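Local coordinates for uncharacterized protein (Bacillus thuringiensis serovar kurstaki, PDB 4XE7), which is an actin-like ParM protein that probably binds nucleotide and assembles into cytoskeletal filaments that segregate plasmid DNA, at residues G13-G18 with I128-S133; A137-G142 with K187-T192. All coordinates share one frame; numbering follows the deposited sequence.

Interaction 1 (G13-G18 with I128-S133)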
loop_
_atom_site.group_PDB
_atom_site.type_symbol
_atom_site.label_atom_id
_atom_site.label_comp_id
_atom_site.label_asym_id
_atom_site.label_seq_id
_atom_site.Cartn_x
_atom_site.Cartn_y
_atom_site.Cartn_z
ATOM N N GLY A 13 -0.769 15.049 -4.545
ATOM C CA GLY A 13 -0.562 13.715 -4.012
ATOM C C GLY A 13 -0.431 13.617 -2.501
ATOM O O GLY A 13 -0.388 14.632 -1.780
ATOM N N GLY A 14 -0.390 12.378 -2.023
ATOM C CA GLY A 14 -0.110 12.074 -0.631
ATOM C C GLY A 14 1.068 11.129 -0.675
ATOM O O GLY A 14 1.075 10.190 -1.465
ATOM N N PHE A 15 2.074 11.374 0.156
ATOM C CA PHE A 15 3.331 10.657 0.013
ATOM C C PHE A 15 3.682 9.942 1.299
ATOM O O PHE A 15 3.977 10.560 2.326
ATOM C CB PHE A 15 4.438 11.621 -0.419
ATOM C CG PHE A 15 4.062 12.434 -1.620
ATOM C CD1 PHE A 15 3.494 13.696 -1.469
ATOM C CD2 PHE A 15 4.218 11.917 -2.898
ATOM C CE1 PHE A 15 3.116 14.440 -2.571
ATOM C CE2 PHE A 15 3.837 12.658 -4.017
ATOM C CZ PHE A 15 3.284 13.921 -3.849
ATOM N N ASP A 16 3.623 8.621 1.214
ATOM C CA ASP A 16 3.836 7.744 2.342
ATOM C C ASP A 16 5.185 7.045 2.199
ATOM O O ASP A 16 5.346 6.102 1.429
ATOM C CB ASP A 16 2.684 6.744 2.439
ATOM C CG ASP A 16 2.932 5.651 3.457
ATOM O OD1 ASP A 16 3.718 5.872 4.407
ATOM O OD2 ASP A 16 2.326 4.566 3.301
ATOM N N THR A 17 6.156 7.537 2.955
ATOM C CA THR A 17 7.508 7.006 2.955
ATOM C C THR A 17 7.677 5.907 4.006
ATOM O O THR A 17 7.894 6.202 5.182
ATOM C CB THR A 17 8.531 8.133 3.227
ATOM O OG1 THR A 17 8.394 9.150 2.229
ATOM C CG2 THR A 17 9.952 7.605 3.219
ATOM N N GLY A 18 7.561 4.649 3.585
ATOM C CA GLY A 18 7.859 3.515 4.448
ATOM C C GLY A 18 9.261 2.946 4.238
ATOM O O GLY A 18 9.962 3.306 3.290
ATOM N N ILE A 128 15.155 9.051 -3.429
ATOM C CA ILE A 128 15.139 8.624 -4.825
ATOM C C ILE A 128 13.805 7.934 -5.186
ATOM O O ILE A 128 13.185 8.300 -6.181
ATOM C CB ILE A 128 16.357 7.747 -5.147
ATOM C CG1 ILE A 128 17.612 8.642 -5.212
ATOM C CG2 ILE A 128 16.142 7.005 -6.464
ATOM C CD1 ILE A 128 18.950 7.916 -5.340
ATOM N N PRO A 129 13.327 6.979 -4.368
ATOM C CA PRO A 129 12.006 6.432 -4.694
ATOM C C PRO A 129 10.870 7.441 -4.545
ATOM O O PRO A 129 9.911 7.376 -5.316
ATOM C CB PRO A 129 11.843 5.285 -3.695
ATOM C CG PRO A 129 13.271 4.879 -3.396
ATOM C CD PRO A 129 13.995 6.183 -3.326
ATOM N N LEU A 130 10.972 8.361 -3.598
ATOM C CA LEU A 130 9.935 9.385 -3.447
ATOM C C LEU A 130 9.848 10.263 -4.696
ATOM O O LEU A 130 8.771 10.433 -5.264
ATOM C CB LEU A 130 10.200 10.242 -2.199
ATOM C CG LEU A 130 9.490 11.596 -2.111
ATOM C CD1 LEU A 130 8.003 11.425 -1.727
ATOM C CD2 LEU A 130 10.175 12.526 -1.138
ATOM N N PHE A 131 10.979 10.820 -5.128
ATOM C CA PHE A 131 10.982 11.693 -6.307
ATOM C C PHE A 131 10.567 10.927 -7.547
ATOM O O PHE A 131 9.870 11.455 -8.413
ATOM C CB PHE A 131 12.360 12.323 -6.530
ATOM C CG PHE A 131 12.713 13.367 -5.515
ATOM C CD1 PHE A 131 11.736 14.177 -4.969
ATOM C CD2 PHE A 131 14.024 13.538 -5.102
ATOM C CE1 PHE A 131 12.064 15.151 -4.026
ATOM C CE2 PHE A 131 14.356 14.504 -4.162
ATOM C CZ PHE A 131 13.382 15.310 -3.625
ATOM N N THR A 132 10.994 9.676 -7.621
ATOM C CA THR A 132 10.628 8.827 -8.745
ATOM C C THR A 132 9.123 8.601 -8.772
ATOM O O THR A 132 8.509 8.621 -9.848
ATOM C CB THR A 132 11.369 7.473 -8.692
ATOM O OG1 THR A 132 12.776 7.712 -8.796
ATOM C CG2 THR A 132 10.931 6.567 -9.831
ATOM N N SER A 133 8.518 8.408 -7.598
ATOM C CA SER A 133 7.074 8.182 -7.546
ATOM C C SER A 133 6.327 9.430 -8.041
ATOM O O SER A 133 5.356 9.322 -8.811
ATOM C CB SER A 133 6.616 7.797 -6.129
ATOM O OG SER A 133 6.551 8.927 -5.265
#
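In the actin-like fold, F15 of strand 13-17 meets L130 of helix 123-140, where the helix packs against the large mixed sheet. The sequence G14-F15-D16-T17-G18 resembles the first phosphate-binding motif of the actin ATPase family; F15 points inward from it, while D16 turns away from the helix. L130 carries the apolar contact through one methyl: CD1 lies 3.8 Å from F15 CB and 4.0 Å from F15 CD2, reaching the ring obliquely as the two side chains cross at about a right angle. F15 CG lies anti to the carbonyl carbon, beside the backbone N (chi1 -52°), and the ring also meets that of F150, the two planes nearly parallel. A large flat side chain thus suits this place, with a branched leucine filling in beside CB. S133 adds a hydroxyl near the ring plane, its OG 4.5 Å from F15 CD2. Being buried, this small polar group is satisfied within its own helix by a 2.7 Å hydrogen bond from S133 OG to L130 O. The preceding residue, T132, does likewise: T132 OG1 bonds I128 O at 2.7 Å from above the carbonyl plane, while T132 N approaches that oxygen from its opposite face.

Interaction 2 (A137-G142 with K187-T192)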
loop_
_atom_site.group_PDB
_atom_site.type_symbol
_atom_site.label_atom_id
_atom_site.label_comp_id
_atom_site.label_asym_id
_atom_site.label_seq_id
_atom_site.Cartn_x
_atom_site.Cartn_y
_atom_site.Cartn_z
ATOM N N ALA A 137 3.837 9.616 -11.517
ATOM C CA ALA A 137 2.482 10.178 -11.495
ATOM C C ALA A 137 2.363 11.367 -12.432
ATOM O O ALA A 137 1.328 11.556 -13.096
ATOM C CB ALA A 137 2.094 10.593 -10.100
ATOM N N ALA A 138 3.411 12.188 -12.467
ATOM C CA ALA A 138 3.375 13.363 -13.324
ATOM C C ALA A 138 3.347 12.911 -14.789
ATOM O O ALA A 138 2.588 13.454 -15.603
ATOM C CB ALA A 138 4.556 14.278 -13.040
ATOM N N ALA A 139 4.149 11.894 -15.104
ATOM C CA ALA A 139 4.140 11.276 -16.425
ATOM C C ALA A 139 2.750 10.721 -16.764
ATOM O O ALA A 139 2.254 10.955 -17.860
ATOM C CB ALA A 139 5.187 10.172 -16.507
ATOM N N ARG A 140 2.126 10.011 -15.817
ATOM C CA ARG A 140 0.802 9.419 -16.030
ATOM C C ARG A 140 -0.271 10.439 -16.381
ATOM O O ARG A 140 -1.189 10.147 -17.130
ATOM C CB ARG A 140 0.355 8.648 -14.790
ATOM C CG ARG A 140 1.112 7.363 -14.562
ATOM C CD ARG A 140 0.530 6.593 -13.389
ATOM N NE ARG A 140 1.218 5.321 -13.238
ATOM C CZ ARG A 140 0.792 4.341 -12.461
ATOM N NH1 ARG A 140 -0.316 4.511 -11.748
ATOM N NH2 ARG A 140 1.483 3.207 -12.385
ATOM N N ILE A 141 -0.171 11.635 -15.828
ATOM C CA ILE A 141 -1.194 12.623 -16.072
ATOM C C ILE A 141 -0.732 13.623 -17.131
ATOM O O ILE A 141 -1.337 14.675 -17.321
ATOM C CB ILE A 141 -1.601 13.317 -14.760
ATOM C CG1 ILE A 141 -0.518 14.269 -14.264
ATOM C CG2 ILE A 141 -1.879 12.265 -13.698
ATOM C CD1 ILE A 141 -0.895 14.960 -12.973
ATOM N N GLY A 142 0.330 13.263 -17.845
ATOM C CA GLY A 142 0.774 14.007 -19.004
ATOM C C GLY A 142 1.336 15.392 -18.760
ATOM O O GLY A 142 1.143 16.289 -19.579
ATOM N N LYS A 187 11.632 11.304 -21.334
ATOM C CA LYS A 187 10.893 12.341 -20.622
ATOM C C LYS A 187 11.650 12.843 -19.411
ATOM O O LYS A 187 12.238 12.064 -18.660
ATOM C CB LYS A 187 9.514 11.829 -20.197
ATOM C CG LYS A 187 8.472 11.885 -21.309
ATOM C CD LYS A 187 7.117 11.392 -20.831
ATOM C CE LYS A 187 6.140 11.265 -21.989
ATOM N NZ LYS A 187 5.851 12.580 -22.616
ATOM N N LYS A 188 11.619 14.156 -19.226
ATOM C CA LYS A 188 12.233 14.800 -18.080
ATOM C C LYS A 188 11.176 15.584 -17.306
ATOM O O LYS A 188 10.586 16.510 -17.842
ATOM C CB LYS A 188 13.361 15.725 -18.542
ATOM C CG LYS A 188 14.182 16.328 -17.433
ATOM C CD LYS A 188 15.568 16.712 -17.942
ATOM C CE LYS A 188 16.347 17.499 -16.905
ATOM N NZ LYS A 188 17.708 17.870 -17.392
ATOM N N ILE A 189 10.929 15.217 -16.055
ATOM C CA ILE A 189 9.890 15.901 -15.288
ATOM C C ILE A 189 10.497 16.926 -14.330
ATOM O O ILE A 189 11.390 16.619 -13.543
ATOM C CB ILE A 189 9.001 14.891 -14.508
ATOM C CG1 ILE A 189 7.963 14.252 -15.445
ATOM C CG2 ILE A 189 8.178 15.613 -13.468
ATOM C CD1 ILE A 189 8.479 13.229 -16.399
ATOM N N LYS A 190 10.010 18.154 -14.408
ATOM C CA LYS A 190 10.474 19.206 -13.529
ATOM C C LYS A 190 9.521 19.389 -12.350
ATOM O O LYS A 190 8.352 19.740 -12.526
ATOM C CB LYS A 190 10.629 20.509 -14.314
ATOM C CG LYS A 190 11.088 21.686 -13.498
ATOM C CD LYS A 190 11.383 22.870 -14.405
ATOM C CE LYS A 190 11.367 24.181 -13.641
ATOM N NZ LYS A 190 11.744 25.318 -14.526
ATOM N N ILE A 191 10.037 19.159 -11.150
ATOM C CA ILE A 191 9.223 19.168 -9.938
ATOM C C ILE A 191 9.585 20.350 -9.072
ATOM O O ILE A 191 10.742 20.509 -8.678
ATOM C CB ILE A 191 9.417 17.867 -9.113
ATOM C CG1 ILE A 191 8.904 16.653 -9.891
ATOM C CG2 ILE A 191 8.773 17.986 -7.710
ATOM C CD1 ILE A 191 9.460 15.309 -9.384
ATOM N N THR A 192 8.602 21.179 -8.770
ATOM C CA THR A 192 8.833 22.276 -7.859
ATOM C C THR A 192 7.986 22.112 -6.607
ATOM O O THR A 192 6.770 21.978 -6.675
ATOM C CB THR A 192 8.522 23.623 -8.522
ATOM O OG1 THR A 192 9.238 23.712 -9.759
ATOM C CG2 THR A 192 8.925 24.780 -7.609
#
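The last turn of helix 123-140 meets strand 188-200 in a small helix-on-sheet contact of the actin-like domain, with A138 and A139 set against the branched side chain of I189. A138 and I189 are the facing pair, their CA atoms 7.3 Å apart, a close approach that the methyl of an alanine permits. I189 CG2, anti to the backbone N, touches A138 CB at 3.9 Å, and CG1 borders the same methyl a little more distantly. The longer arm leaves beside the backbone N (chi1 -79°) and bends at chi2 74°, carrying I189 CD1 to within 4.5 Å of A139 CB, a looser touch. No hydrogen bond crosses the contact, whose two closest pairs are both between apolar side chains, and a beta-branched isoleucine suits it both as a strand residue and as a two-armed filler. Just beyond, the helix ends in a Schellman motif with G142 as its C-prime residue: K143 N bonds A138 O, G142 N bonds A139 O at 3.0 Å, and G142 has the positive phi that glycine adopts readily. R140, on the same last turn, forms salt bridges with E34, D67 and D69. A138 also packs on V146 of strand 145-154, I189 on F179 of strand 173-179, and A137 on I24 and F26 of strand 21-27, so the helix end lies across several strands of this sheet, with 173-179 beyond 188-200.

How the interactions relate
From the N terminus, the chain leaves strand 13-17, runs through strands 21-27, 33-45, 73-79 and 90-93, and returns as helix 123-140, where interaction 1 closes a loop of 109 residues. About one turn further along the same helix, interaction 2 opens; it closes 44 residues later on strand 188-200, after strands 145-154 and 173-179. The two loops therefore follow in series and neither nest nor cross. Their centres are 14 Å apart, and they touch where I191 CD1 packs 4.0 Å from F131 O. Together they fasten one helix to two strands of a single sheet, 13-17 and 188-200, which lie on either side of strand 145-154.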